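PDB 5XHX: helix-turn-helix transcriptional regulator from Pseudomonas aeruginosa, which probably binds DNA to regulate transcription as a LuxR-family regulator, of which this chain is the N-terminal ligand-binding domain. Local coordinates for residues G17-A22 with P26-I31; Q34-F39 with L143-E148; A47-D52 with L56-M61. All blocks are in the same frame, centred on the assembly; numbering follows the deposited sequence.

Contact 1 of 3, residues G17-A22 with P26-I31; sequences GKLLEA and PFFWRI
Leu19, Ala22, Phe28 and Ile31 make the apolar heart of this contact, all four of them buried. One methyl of Leu19 serves two partners: its CD1 lies 3.9 Å from Phe28 CE1 and also 3.9 Å from Ile31 CG2. The leucine and isoleucine side chains slide past each other in opposite directions. Chi1 of Ile31 (-58°) places CG2 anti to the backbone N, beside Leu19, and CG1 beside the backbone N, so that CG1 lies next to Ala22 CB and CD1 next to Lys18. Ala22, with no more than a methyl, suits the place where the backbones come closest, its CA being 4.9 Å from Phe28 CA. Its CB lies 4.0 Å from Phe27 CE1, approaching the ring obliquely.

The backbone also takes part. Ala22 O rests 3.2 Å from Phe28 CB, a close approach without a hydrogen bond, and Ala22 N has weak bonds to Lys18 O and Leu19 O. Phe27 is the N-cap residue of the second helix.

Lys18 is exposed and reaches across Ile31 at about a right angle, putting NZ 3.6 Å from Ile31 CD1. The same methyl lies over one face of the Arg30 guanidinium, 3.5 Å above its plane and offset toward its rim. Two waters accept from both cations, which are not in contact, and probably ease the like charges: the 3.2 Å bond from Arg30 NH2 to water 1 is sound, the other three weak. Lysine suits this exposed place, its CE and NZ lying against the Ile31 methyl while NZ keeps its waters.

Trp165 and Leu169 of helix 153-173 back Leu19, and Leu20 packs on Leu20 of the second subunit. Helices 11-21 and 28-36, joined by a short loop, form an antiparallel alpha-alpha hairpin.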
loop_
_atom_site.group_PDB
_atom_site.type_symbol
_atom_site.label_atom_id
_atom_site.label_comp_id
_atom_site.label_asym_id
_atom_site.label_seq_id
_atom_site.Cartn_x
_atom_site.Cartn_y
_atom_site.Cartn_z
ATOM N N GLY A 17 3.472 -6.780 -3.672
ATOM C CA GLY A 17 3.813 -5.739 -4.634
ATOM C C GLY A 17 2.775 -5.602 -5.734
ATOM O O GLY A 17 2.417 -4.493 -6.126
ATOM N N LYS A 18 2.270 -6.731 -6.235
ATOM C CA LYS A 18 1.225 -6.710 -7.257
ATOM C C LYS A 18 -0.066 -6.077 -6.734
ATOM O O LYS A 18 -0.781 -5.407 -7.482
ATOM C CB LYS A 18 1.002 -8.153 -7.740
ATOM C CG LYS A 18 -0.289 -8.458 -8.486
ATOM C CD LYS A 18 -0.469 -9.992 -8.610
ATOM C CE LYS A 18 -1.708 -10.366 -9.415
ATOM N NZ LYS A 18 -1.969 -9.375 -10.488
ATOM N N LEU A 19 -0.365 -6.265 -5.453
ATOM C CA LEU A 19 -1.559 -5.680 -4.857
ATOM C C LEU A 19 -1.405 -4.174 -4.704
ATOM O O LEU A 19 -2.298 -3.398 -5.079
ATOM C CB LEU A 19 -1.810 -6.348 -3.508
ATOM C CG LEU A 19 -2.952 -5.836 -2.647
ATOM C CD1 LEU A 19 -4.267 -5.980 -3.410
ATOM C CD2 LEU A 19 -2.969 -6.639 -1.350
ATOM N N LEU A 20 -0.250 -3.741 -4.180
ATOM C CA LEU A 20 0.020 -2.315 -4.029
ATOM C C LEU A 20 0.091 -1.608 -5.374
ATOM O O LEU A 20 -0.294 -0.438 -5.476
ATOM C CB LEU A 20 1.331 -2.113 -3.253
ATOM C CG LEU A 20 1.269 -2.632 -1.819
ATOM C CD1 LEU A 20 2.583 -2.420 -1.066
ATOM C CD2 LEU A 20 0.092 -1.961 -1.094
ATOM N N GLU A 21 0.575 -2.282 -6.397
ATOM C CA GLU A 21 0.671 -1.701 -7.708
ATOM C C GLU A 21 -0.709 -1.455 -8.338
ATOM O O GLU A 21 -0.897 -0.552 -9.103
ATOM C CB GLU A 21 1.535 -2.606 -8.579
ATOM C CG GLU A 21 1.882 -2.090 -9.918
ATOM C CD GLU A 21 2.761 -0.864 -9.877
ATOM O OE1 GLU A 21 2.495 0.069 -10.643
ATOM O OE2 GLU A 21 3.697 -0.826 -9.079
ATOM N N ALA A 22 -1.673 -2.276 -7.961
ATOM C CA ALA A 22 -3.043 -2.206 -8.457
ATOM C C ALA A 22 -3.875 -1.141 -7.763
ATOM O O ALA A 22 -5.031 -0.939 -8.146
ATOM C CB ALA A 22 -3.724 -3.569 -8.293
ATOM N N PRO A 26 -8.254 -0.238 -12.188
ATOM C CA PRO A 26 -9.658 -0.679 -12.071
ATOM C C PRO A 26 -9.826 -2.022 -11.392
ATOM O O PRO A 26 -10.847 -2.249 -10.729
ATOM C CB PRO A 26 -10.127 -0.744 -13.535
ATOM C CG PRO A 26 -9.210 0.165 -14.278
ATOM C CD PRO A 26 -7.883 0.081 -13.581
ATOM N N PHE A 27 -8.859 -2.921 -11.541
ATOM C CA PHE A 27 -8.950 -4.284 -11.038
ATOM C C PHE A 27 -8.431 -4.434 -9.610
ATOM O O PHE A 27 -8.142 -5.559 -9.191
ATOM C CB PHE A 27 -8.179 -5.230 -11.964
ATOM C CG PHE A 27 -6.841 -4.686 -12.407
ATOM C CD1 PHE A 27 -5.691 -4.974 -11.694
ATOM C CD2 PHE A 27 -6.744 -3.868 -13.526
ATOM C CE1 PHE A 27 -4.456 -4.470 -12.096
ATOM C CE2 PHE A 27 -5.522 -3.356 -13.934
ATOM C CZ PHE A 27 -4.373 -3.664 -13.217
ATOM N N PHE A 28 -8.299 -3.337 -8.860
ATOM C CA PHE A 28 -7.741 -3.429 -7.510
ATOM C C PHE A 28 -8.538 -4.388 -6.627
ATOM O O PHE A 28 -7.961 -5.245 -5.955
ATOM C CB PHE A 28 -7.684 -2.052 -6.853
ATOM C CG PHE A 28 -7.462 -2.115 -5.360
ATOM C CD1 PHE A 28 -6.184 -2.353 -4.841
ATOM C CD2 PHE A 28 -8.530 -1.965 -4.472
ATOM C CE1 PHE A 28 -5.977 -2.432 -3.470
ATOM C CE2 PHE A 28 -8.325 -2.045 -3.089
ATOM C CZ PHE A 28 -7.045 -2.273 -2.592
ATOM N N TRP A 29 -9.870 -4.241 -6.586
ATOM C CA TRP A 29 -10.659 -5.074 -5.677
ATOM C C TRP A 29 -10.569 -6.545 -6.052
ATOM O O TRP A 29 -10.547 -7.415 -5.172
ATOM C CB TRP A 29 -12.123 -4.612 -5.653
ATOM C CG TRP A 29 -12.261 -3.263 -5.051
ATOM C CD1 TRP A 29 -12.521 -2.106 -5.703
ATOM C CD2 TRP A 29 -12.087 -2.915 -3.665
ATOM N NE1 TRP A 29 -12.560 -1.062 -4.818
ATOM C CE2 TRP A 29 -12.300 -1.534 -3.559
ATOM C CE3 TRP A 29 -11.815 -3.650 -2.504
ATOM C CZ2 TRP A 29 -12.217 -0.853 -2.339
ATOM C CZ3 TRP A 29 -11.741 -2.978 -1.293
ATOM C CH2 TRP A 29 -11.934 -1.596 -1.220
ATOM N N ARG A 30 -10.530 -6.850 -7.354
ATOM C CA ARG A 30 -10.318 -8.233 -7.769
ATOM C C ARG A 30 -8.996 -8.772 -7.234
ATOM O O ARG A 30 -8.934 -9.909 -6.754
ATOM C CB ARG A 30 -10.370 -8.363 -9.297
ATOM C CG ARG A 30 -10.226 -9.828 -9.764
ATOM C CD ARG A 30 -10.265 -10.012 -11.292
ATOM N NE ARG A 30 -9.296 -9.171 -11.993
ATOM C CZ ARG A 30 -8.040 -9.525 -12.271
ATOM N NH1 ARG A 30 -7.576 -10.715 -11.908
ATOM N NH2 ARG A 30 -7.242 -8.680 -12.915
ATOM N N ILE A 31 -7.933 -7.962 -7.277
ATOM C CA ILE A 31 -6.632 -8.445 -6.806
ATOM C C ILE A 31 -6.630 -8.604 -5.289
ATOM O O ILE A 31 -6.041 -9.548 -4.754
ATOM C CB ILE A 31 -5.497 -7.513 -7.276
ATOM C CG1 ILE A 31 -5.480 -7.410 -8.808
ATOM C CG2 ILE A 31 -4.129 -8.037 -6.749
ATOM C CD1 ILE A 31 -5.418 -8.756 -9.492
HETATM O O HOH W 1 -4.072 -8.481 -12.831
HETATM O O HOH W 2 -4.170 -11.384 -11.995
#

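Contact 2 of 3, residues Q34-F39 with L143-E148; sequences QTLGQF and LSLGSE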
loop_
_atom_site.group_PDB
_atom_site.type_symbol
_atom_site.label_atom_id
_atom_site.label_comp_id
_atom_site.label_asym_id
_atom_site.label_seq_id
_atom_site.Cartn_x
_atom_site.Cartn_y
_atom_site.Cartn_z
ATOM N N GLN A 34 -8.573 -11.780 -4.542
ATOM C CA GLN A 34 -7.778 -12.952 -4.916
ATOM C C GLN A 34 -6.614 -13.161 -3.957
ATOM O O GLN A 34 -6.270 -14.305 -3.629
ATOM C CB GLN A 34 -7.281 -12.814 -6.360
ATOM C CG GLN A 34 -8.414 -13.001 -7.385
ATOM C CD GLN A 34 -7.998 -12.700 -8.817
ATOM O OE1 GLN A 34 -6.859 -12.302 -9.081
ATOM N NE2 GLN A 34 -8.930 -12.886 -9.753
ATOM N N THR A 35 -5.996 -12.073 -3.488
ATOM C CA THR A 35 -4.943 -12.208 -2.480
ATOM C C THR A 35 -5.481 -12.870 -1.213
ATOM O O THR A 35 -4.893 -13.828 -0.697
ATOM C CB THR A 35 -4.342 -10.839 -2.157
ATOM O OG1 THR A 35 -3.958 -10.191 -3.367
ATOM C CG2 THR A 35 -3.099 -10.989 -1.270
ATOM N N LEU A 36 -6.617 -12.380 -0.699
ATOM C CA LEU A 36 -7.208 -12.999 0.487
ATOM C C LEU A 36 -7.693 -14.411 0.202
ATOM O O LEU A 36 -7.679 -15.268 1.097
ATOM C CB LEU A 36 -8.365 -12.141 1.007
ATOM C CG LEU A 36 -7.956 -10.733 1.454
ATOM C CD1 LEU A 36 -9.175 -9.875 1.765
ATOM C CD2 LEU A 36 -7.033 -10.817 2.669
ATOM N N GLY A 37 -8.130 -14.668 -1.028
ATOM C CA GLY A 37 -8.553 -15.996 -1.425
ATOM C C GLY A 37 -7.451 -17.040 -1.404
ATOM O O GLY A 37 -7.750 -18.229 -1.553
ATOM N N GLN A 38 -6.192 -16.628 -1.246
ATOM C CA GLN A 38 -5.126 -17.606 -1.068
ATOM C C GLN A 38 -5.176 -18.250 0.308
ATOM O O GLN A 38 -4.633 -19.345 0.489
ATOM C CB GLN A 38 -3.763 -16.950 -1.300
ATOM C CG GLN A 38 -3.568 -16.461 -2.730
ATOM C CD GLN A 38 -2.328 -15.606 -2.899
ATOM O OE1 GLN A 38 -1.394 -15.678 -2.096
ATOM N NE2 GLN A 38 -2.320 -14.769 -3.942
ATOM N N PHE A 39 -5.834 -17.610 1.274
ATOM C CA PHE A 39 -5.939 -18.131 2.632
ATOM C C PHE A 39 -7.299 -18.748 2.941
ATOM O O PHE A 39 -7.459 -19.336 4.014
ATOM C CB PHE A 39 -5.675 -17.014 3.659
ATOM C CG PHE A 39 -4.445 -16.189 3.379
ATOM C CD1 PHE A 39 -3.224 -16.511 3.968
ATOM C CD2 PHE A 39 -4.507 -15.079 2.543
ATOM C CE1 PHE A 39 -2.084 -15.745 3.719
ATOM C CE2 PHE A 39 -3.373 -14.310 2.286
ATOM C CZ PHE A 39 -2.159 -14.642 2.875
ATOM N N LEU A 143 -15.758 -4.501 2.141
ATOM C CA LEU A 143 -15.300 -5.541 1.241
ATOM C C LEU A 143 -15.968 -6.819 1.708
ATOM O O LEU A 143 -15.651 -7.334 2.784
ATOM C CB LEU A 143 -13.772 -5.680 1.239
ATOM C CG LEU A 143 -13.305 -6.937 0.490
ATOM C CD1 LEU A 143 -13.710 -6.878 -1.002
ATOM C CD2 LEU A 143 -11.802 -7.117 0.657
ATOM N N SER A 144 -16.910 -7.308 0.910
ATOM C CA SER A 144 -17.611 -8.545 1.210
ATOM C C SER A 144 -16.899 -9.690 0.514
ATOM O O SER A 144 -16.544 -9.576 -0.659
ATOM C CB SER A 144 -19.069 -8.467 0.733
ATOM O OG SER A 144 -19.530 -9.772 0.402
ATOM N N LEU A 145 -16.672 -10.778 1.241
ATOM C CA LEU A 145 -16.092 -11.991 0.680
ATOM C C LEU A 145 -17.082 -13.112 0.945
ATOM O O LEU A 145 -17.393 -13.402 2.108
ATOM C CB LEU A 145 -14.733 -12.317 1.314
ATOM C CG LEU A 145 -13.677 -11.211 1.355
ATOM C CD1 LEU A 145 -12.481 -11.677 2.200
ATOM C CD2 LEU A 145 -13.226 -10.824 -0.034
ATOM N N GLY A 146 -17.593 -13.720 -0.119
ATOM C CA GLY A 146 -18.573 -14.783 0.038
ATOM C C GLY A 146 -17.989 -16.147 -0.262
ATOM O O GLY A 146 -16.989 -16.246 -0.978
ATOM N N SER A 147 -18.588 -17.205 0.289
ATOM C CA SER A 147 -18.164 -18.573 0.022
ATOM C C SER A 147 -19.387 -19.447 -0.207
ATOM O O SER A 147 -20.422 -19.261 0.441
ATOM C CB SER A 147 -17.346 -19.154 1.178
ATOM O OG SER A 147 -16.793 -20.425 0.853
ATOM N N GLU A 148 -19.254 -20.410 -1.123
ATOM C CA GLU A 148 -20.227 -21.493 -1.223
ATOM C C GLU A 148 -20.057 -22.531 -0.115
ATOM O O GLU A 148 -20.988 -23.301 0.139
ATOM C CB GLU A 148 -20.144 -22.141 -2.613
ATOM C CG GLU A 148 -20.619 -21.189 -3.727
ATOM C CD GLU A 148 -20.221 -21.617 -5.137
ATOM O OE1 GLU A 148 -19.841 -22.791 -5.338
ATOM O OE2 GLU A 148 -20.285 -20.764 -6.051
#
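Ser147 OG, two residues along the strand from the Leu145 that meets Leu36, is gripped by Pro41 O and Ser149 N, with a weak further bond to Asp43 OD2. The bonds to Pro41 O and, weakly, Asp43 tie the strand end to the chain after helix 28-36, that to Ser149 N being local; the contact itself is wholly apolar. Leu36 sends one methyl to the sheet: its CD1 lies 3.8 Å from Leu145 CD1 and 4.0 Å from Leu143 CD2. Leu143 comes tip to tip with Leu36, whereas Leu145 crosses it at about a right angle. The two strand leucines stand two residues apart and therefore share a face of the sheet, but they turn differently. Leu143 has CG anti to the backbone N (chi1 170°), while in Leu145 CG is anti to the carbonyl carbon (chi1 -51°), yet both end beside the same methyl. Leucine suits all three buried places, where flexible branched ends meet without polar demands. Leu36 also packs on Leu162 of helix 153-173 and Tyr131 of strand 127-134, and Leu143 on Trp29, Leu32 and Met170, placing the trio in the layer between helices 28-36 and 153-173 and the antiparallel sheet.

Contact 3 of 3, residues A47-D52 with L56-M61; sequences ALIFSD and LILSFM
A beta hairpin with a classic beta bulge joins strands 44-50 and 56-60, the latter an outermost strand of the antiparallel sheet within this chain. Leu58 and Ser59 together face Ala47, and the helix-like backbone of Leu58 (psi -42°) makes room for the extra residue. Ala47 O consequently accepts two bonds from the same face of its plane, from Leu58 N at 2.8 Å and from Ser59 N at a longer 3.3 Å. Ala47 N returns a nearly straight bond of 2.7 Å to Ser59 O. Beyond the bulge, Ile49 and Leu56 form a regular hydrogen-bonded pair, with Ile49 N 2.9 Å from Leu56 O and Leu56 N 3.0 Å from Ile49 O.

Leu48 and Ile57, the non-hydrogen-bonded pair, lie side by side and point the same way, Leu48 CD1 being 3.7 Å from Ile57 CD1. Leu48 gets there with CG between its backbone N and carbonyl carbon (chi1 65°). On this face helix 72-81 supplies Tyr77 and Ile78, so large apolar residues fit. The opposite face carries Ala47, small enough to lie under Trp29, and Ser59, whose OG bonds to Glu63. Leu58, which the bulge sets across from Ala47 together with Ser59, crosses Ile49 obliquely, its CD1 4.1 Å from Ile49 CG1.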
loop_
_atom_site.group_PDB
_atom_site.type_symbol
_atom_site.label_atom_id
_atom_site.label_comp_id
_atom_site.label_asym_id
_atom_site.label_seq_id
_atom_site.Cartn_x
_atom_site.Cartn_y
_atom_site.Cartn_z
ATOM N N ALA A 47 -17.113 -4.976 -3.495
ATOM C CA ALA A 47 -16.710 -3.795 -2.744
ATOM C C ALA A 47 -17.771 -2.715 -2.919
ATOM O O ALA A 47 -18.185 -2.426 -4.046
ATOM C CB ALA A 47 -15.338 -3.283 -3.198
ATOM N N LEU A 48 -18.201 -2.114 -1.813
ATOM C CA LEU A 48 -19.316 -1.176 -1.863
ATOM C C LEU A 48 -19.237 -0.220 -0.681
ATOM O O LEU A 48 -18.579 -0.493 0.326
ATOM C CB LEU A 48 -20.674 -1.917 -1.885
ATOM C CG LEU A 48 -21.187 -2.776 -0.715
ATOM C CD1 LEU A 48 -22.628 -3.299 -1.002
ATOM C CD2 LEU A 48 -20.261 -3.982 -0.411
ATOM N N ILE A 49 -19.942 0.903 -0.806
ATOM C CA ILE A 49 -20.046 1.879 0.268
ATOM C C ILE A 49 -21.503 1.959 0.703
ATOM O O ILE A 49 -22.382 2.286 -0.105
ATOM C CB ILE A 49 -19.511 3.254 -0.158
ATOM C CG1 ILE A 49 -18.027 3.133 -0.561
ATOM C CG2 ILE A 49 -19.714 4.270 0.957
ATOM C CD1 ILE A 49 -17.446 4.427 -1.202
ATOM N N PHE A 50 -21.755 1.615 1.966
ATOM C CA PHE A 50 -23.050 1.815 2.592
ATOM C C PHE A 50 -23.129 3.231 3.164
ATOM O O PHE A 50 -22.113 3.837 3.527
ATOM C CB PHE A 50 -23.271 0.803 3.721
ATOM C CG PHE A 50 -23.438 -0.624 3.267
ATOM C CD1 PHE A 50 -24.294 -0.953 2.231
ATOM C CD2 PHE A 50 -22.745 -1.648 3.910
ATOM C CE1 PHE A 50 -24.467 -2.289 1.842
ATOM C CE2 PHE A 50 -22.902 -2.981 3.527
ATOM C CZ PHE A 50 -23.770 -3.313 2.503
ATOM N N SER A 51 -24.349 3.744 3.263
ATOM C CA SER A 51 -24.588 5.079 3.795
ATOM C C SER A 51 -26.062 5.181 4.165
ATOM O O SER A 51 -26.773 4.172 4.229
ATOM C CB SER A 51 -24.189 6.155 2.782
ATOM O OG SER A 51 -25.141 6.230 1.728
ATOM N N ASP A 52 -26.528 6.408 4.397
ATOM C CA ASP A 52 -27.952 6.631 4.616
ATOM C C ASP A 52 -28.737 6.728 3.310
ATOM O O ASP A 52 -29.958 6.890 3.359
ATOM C CB ASP A 52 -28.178 7.888 5.463
ATOM C CG ASP A 52 -27.741 7.710 6.907
ATOM O OD1 ASP A 52 -27.582 6.553 7.369
ATOM O OD2 ASP A 52 -27.553 8.735 7.589
ATOM N N LEU A 56 -23.429 2.311 -2.928
ATOM C CA LEU A 56 -22.623 2.540 -4.119
ATOM C C LEU A 56 -21.722 1.324 -4.323
ATOM O O LEU A 56 -20.818 1.064 -3.516
ATOM C CB LEU A 56 -21.813 3.825 -3.973
ATOM C CG LEU A 56 -20.864 4.192 -5.112
ATOM C CD1 LEU A 56 -21.607 4.262 -6.451
ATOM C CD2 LEU A 56 -20.190 5.527 -4.808
ATOM N N ILE A 57 -21.972 0.578 -5.390
ATOM C CA ILE A 57 -21.185 -0.603 -5.714
ATOM C C ILE A 57 -19.952 -0.151 -6.482
ATOM O O ILE A 57 -20.061 0.370 -7.597
ATOM C CB ILE A 57 -22.002 -1.608 -6.539
ATOM C CG1 ILE A 57 -23.331 -1.925 -5.843
ATOM C CG2 ILE A 57 -21.180 -2.872 -6.808
ATOM C CD1 ILE A 57 -23.197 -2.812 -4.644
ATOM N N LEU A 58 -18.777 -0.369 -5.894
ATOM C CA LEU A 58 -17.525 0.009 -6.542
ATOM C C LEU A 58 -17.042 -1.058 -7.512
ATOM O O LEU A 58 -16.595 -0.737 -8.623
ATOM C CB LEU A 58 -16.449 0.291 -5.489
ATOM C CG LEU A 58 -16.729 1.418 -4.477
ATOM C CD1 LEU A 58 -15.576 1.507 -3.445
ATOM C CD2 LEU A 58 -16.934 2.762 -5.170
ATOM N N SER A 59 -17.140 -2.325 -7.127
ATOM C CA SER A 59 -16.657 -3.399 -7.978
ATOM C C SER A 59 -17.206 -4.697 -7.415
ATOM O O SER A 59 -17.465 -4.793 -6.213
ATOM C CB SER A 59 -15.114 -3.417 -8.026
ATOM O OG SER A 59 -14.615 -4.422 -8.889
ATOM N N PHE A 60 -17.417 -5.679 -8.290
ATOM C CA PHE A 60 -17.830 -6.986 -7.807
ATOM C C PHE A 60 -17.454 -8.034 -8.843
ATOM O O PHE A 60 -17.227 -7.724 -10.014
ATOM C CB PHE A 60 -19.329 -7.026 -7.444
ATOM C CG PHE A 60 -20.262 -6.827 -8.606
ATOM C CD1 PHE A 60 -20.468 -5.564 -9.143
ATOM C CD2 PHE A 60 -20.970 -7.897 -9.128
ATOM C CE1 PHE A 60 -21.350 -5.380 -10.207
ATOM C CE2 PHE A 60 -21.852 -7.722 -10.187
ATOM C CZ PHE A 60 -22.044 -6.467 -10.725
ATOM N N MET A 61 -17.360 -9.281 -8.380
ATOM C CA MET A 61 -16.745 -10.336 -9.181
ATOM C C MET A 61 -17.452 -10.516 -10.521
ATOM O O MET A 61 -16.802 -10.648 -11.563
ATOM C CB MET A 61 -16.738 -11.650 -8.407
ATOM C CG MET A 61 -16.002 -12.770 -9.144
ATOM S SD MET A 61 -16.051 -14.359 -8.321
ATOM C CE MET A 61 -17.691 -14.955 -8.748
#

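From the N terminus, contact 1 comes first and closes the short turn between helices 11-21 and 28-36. The chain then runs on along helix 28-36, whose later part carries the first segment of contact 2; that contact does not close until strand 140-147, about a hundred residues later. Contact 3, a hairpin closure between neighbouring strands, falls entirely within that long span. Contacts 2 and 3 do not touch, yet both reach one sheet, since strands 44-50 and 140-147 are neighbours there. Trp29, in the second segment of contact 1, packs on Leu143 of contact 2 and on Ala47 and Ser59 of contact 3, joining the helical hairpin to the sheet.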